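Side-chain contact in SusD superfamily protein (Bacteroides vulgatus ATCC 8482, PDB 3JQ0), which probably binds glycans at the cell surface as an outer-membrane nutrient-uptake protein of the SusD family: residues A[304-309]-A[314-319]. Residues are numbered along the deposited sequence; the frame is centred on the assembly and turned at random.
Sequences FYFKGF and TRWTTS
Trp316 presents an edge to Tyr305 and a face to Phe309, with Phe306 as a third ring nearby. Toward Tyr305, NE1 of Trp316 stands 3.2 Å above the tyrosine plane, over its centre, and the planes lie 50° apart, a tilted edge-to-face pair. Phe309 lies against one face of the indole through CB, 3.3 Å above the indole plane and offset toward the rim. The Phe309 ring itself, nearly parallel to the five-membered ring, is slid so far that the two barely overlap. Over one face of the Phe309 ring sits Trp316 CA, 3.6 Å from the ring centroid and 11° off the normal, a CH-pi contact with the helix backbone. Arg315 CB also touches this ring, 3.7 Å from Phe309 CE2. At the edge of the indole, near its plane, Phe306 CD1 lies 4.2 Å from Trp316 CZ2; Tyr305 in turn points CD2 over the centre of one face of the Phe306 ring.

Tyr305, Phe309 and Trp316 thus form an aromatic cluster joining the loop after strand 299-300 to the short helix 315-319, within the SusD family region of the chain. With chi1 at -176°, CG of Trp316 points away from the residue's own N, carrying the indole toward the loop, and Trp316 NE1 ends 2.9 Å from Tyr305 O. With only an alanine at Trp316, Tyr305 and Phe309 would probably be left with a gap between them, and the tyrosine face would lose its indole partner. Tyr305 OH lies 3.7 Å from Thr317 CG2 and hydrogen-bonds a bound glycerol, probably from the crystallisation liquor. Beyond the rings, Arg315 directs its guanidinium to salt bridges with Glu437 and Glu441 of helix 430-441 and with Asp313, while its carbonyl O accepts both Ser319 N and Ser319 OG, the latter at 2.7 Å.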
loop_
_atom_site.group_PDB
_atom_site.type_symbol
_atom_site.label_atom_id
_atom_site.label_comp_id
_atom_site.label_asym_id
_atom_site.label_seq_id
_atom_site.Cartn_x
_atom_site.Cartn_y
_atom_site.Cartn_z
ATOM N N PHE A 304 4.756 -3.860 19.274
ATOM C CA PHE A 304 3.548 -3.831 18.469
ATOM C C PHE A 304 2.881 -5.184 18.373
ATOM O O PHE A 304 1.655 -5.252 18.270
ATOM C CB PHE A 304 3.853 -3.281 17.081
ATOM C CG PHE A 304 2.647 -3.166 16.202
ATOM C CD1 PHE A 304 1.750 -2.135 16.349
ATOM C CD2 PHE A 304 2.375 -4.152 15.250
ATOM C CE1 PHE A 304 0.597 -2.070 15.555
ATOM C CE2 PHE A 304 1.214 -4.072 14.454
ATOM C CZ PHE A 304 0.374 -3.002 14.607
ATOM N N TYR A 305 3.663 -6.267 18.431
ATOM C CA TYR A 305 3.087 -7.585 18.274
ATOM C C TYR A 305 1.970 -7.835 19.269
ATOM O O TYR A 305 0.995 -8.482 18.915
ATOM C CB TYR A 305 4.158 -8.696 18.375
ATOM C CG TYR A 305 3.609 -10.080 18.151
ATOM C CD1 TYR A 305 3.462 -10.579 16.874
ATOM C CD2 TYR A 305 3.154 -10.850 19.214
ATOM C CE1 TYR A 305 2.920 -11.825 16.640
ATOM C CE2 TYR A 305 2.592 -12.099 18.981
ATOM C CZ TYR A 305 2.451 -12.571 17.703
ATOM O OH TYR A 305 1.880 -13.772 17.470
ATOM N N PHE A 306 2.102 -7.326 20.500
ATOM C CA PHE A 306 1.094 -7.528 21.533
ATOM C C PHE A 306 0.116 -6.379 21.703
ATOM O O PHE A 306 -0.761 -6.474 22.558
ATOM C CB PHE A 306 1.769 -7.937 22.861
ATOM C CG PHE A 306 2.520 -9.236 22.790
ATOM C CD1 PHE A 306 1.825 -10.421 22.805
ATOM C CD2 PHE A 306 3.905 -9.255 22.659
ATOM C CE1 PHE A 306 2.486 -11.639 22.715
ATOM C CE2 PHE A 306 4.575 -10.476 22.572
ATOM C CZ PHE A 306 3.876 -11.648 22.620
ATOM N N LYS A 307 0.251 -5.342 20.898
ATOM C CA LYS A 307 -0.630 -4.187 20.961
ATOM C C LYS A 307 -1.330 -3.865 19.635
ATOM O O LYS A 307 -2.004 -2.867 19.505
ATOM C CB LYS A 307 0.107 -2.959 21.495
ATOM C CG LYS A 307 0.473 -3.051 22.987
ATOM C CD LYS A 307 -0.810 -2.932 23.857
ATOM C CE LYS A 307 -0.591 -2.752 25.325
ATOM N NZ LYS A 307 -1.840 -2.869 26.081
ATOM N N GLY A 308 -1.214 -4.741 18.643
ATOM C CA GLY A 308 -1.762 -4.500 17.319
ATOM C C GLY A 308 -3.177 -5.014 17.124
ATOM O O GLY A 308 -3.972 -4.412 16.401
ATOM N N PHE A 309 -3.461 -6.193 17.722
ATOM C CA PHE A 309 -4.641 -7.011 17.360
ATOM C C PHE A 309 -5.257 -7.603 18.596
ATOM O O PHE A 309 -4.554 -8.069 19.506
ATOM C CB PHE A 309 -4.193 -8.167 16.438
ATOM C CG PHE A 309 -3.543 -7.710 15.167
ATOM C CD1 PHE A 309 -2.179 -7.506 15.154
ATOM C CD2 PHE A 309 -4.265 -7.535 14.003
ATOM C CE1 PHE A 309 -1.521 -7.097 13.977
ATOM C CE2 PHE A 309 -3.618 -7.127 12.831
ATOM C CZ PHE A 309 -2.274 -6.909 12.835
ATOM N N THR A 314 -7.629 -13.031 13.070
ATOM C CA THR A 314 -6.710 -13.854 12.308
ATOM C C THR A 314 -5.667 -13.038 11.542
ATOM O O THR A 314 -4.627 -13.572 11.132
ATOM C CB THR A 314 -7.411 -14.823 11.305
ATOM O OG1 THR A 314 -7.836 -14.062 10.173
ATOM C CG2 THR A 314 -8.566 -15.590 11.911
ATOM N N ARG A 315 -5.894 -11.734 11.406
ATOM C CA ARG A 315 -4.890 -10.905 10.751
ATOM C C ARG A 315 -3.582 -10.856 11.545
ATOM O O ARG A 315 -2.528 -10.578 10.988
ATOM C CB ARG A 315 -5.382 -9.495 10.532
ATOM C CG ARG A 315 -6.626 -9.455 9.663
ATOM C CD ARG A 315 -7.173 -8.047 9.495
ATOM N NE ARG A 315 -7.749 -7.589 10.779
ATOM C CZ ARG A 315 -8.621 -6.604 10.891
ATOM N NH1 ARG A 315 -8.950 -5.855 9.855
ATOM N NH2 ARG A 315 -9.147 -6.354 12.080
ATOM N N TRP A 316 -3.674 -11.035 12.856
ATOM C CA TRP A 316 -2.531 -10.942 13.751
ATOM C C TRP A 316 -1.417 -11.911 13.366
ATOM O O TRP A 316 -0.309 -11.495 13.005
ATOM C CB TRP A 316 -2.998 -11.178 15.180
ATOM C CG TRP A 316 -2.007 -11.028 16.269
ATOM C CD1 TRP A 316 -0.706 -10.662 16.154
ATOM C CD2 TRP A 316 -2.269 -11.247 17.658
ATOM N NE1 TRP A 316 -0.142 -10.631 17.415
ATOM C CE2 TRP A 316 -1.077 -10.971 18.348
ATOM C CE3 TRP A 316 -3.394 -11.580 18.378
ATOM C CZ2 TRP A 316 -0.986 -11.042 19.730
ATOM C CZ3 TRP A 316 -3.300 -11.645 19.741
ATOM C CH2 TRP A 316 -2.113 -11.397 20.419
ATOM N N THR A 317 -1.716 -13.211 13.422
ATOM C CA THR A 317 -0.684 -14.223 13.189
ATOM C C THR A 317 -0.514 -14.547 11.716
ATOM O O THR A 317 0.423 -15.255 11.354
ATOM C CB THR A 317 -0.989 -15.456 13.993
ATOM O OG1 THR A 317 -2.285 -15.917 13.665
ATOM C CG2 THR A 317 -0.898 -15.172 15.491
ATOM N N THR A 318 -1.371 -14.003 10.856
ATOM C CA THR A 318 -1.124 -14.055 9.410
ATOM C C THR A 318 -0.125 -12.943 9.030
ATOM O O THR A 318 0.771 -13.156 8.199
ATOM C CB THR A 318 -2.440 -13.967 8.624
ATOM O OG1 THR A 318 -3.193 -15.148 8.858
ATOM C CG2 THR A 318 -2.201 -13.786 7.143
ATOM N N SER A 319 -0.260 -11.760 9.622
ATOM C CA SER A 319 0.611 -10.634 9.296
ATOM C C SER A 319 1.981 -10.705 9.911
ATOM O O SER A 319 2.965 -10.263 9.306
ATOM C CB SER A 319 -0.045 -9.320 9.748
ATOM O OG SER A 319 -1.281 -9.080 9.062
#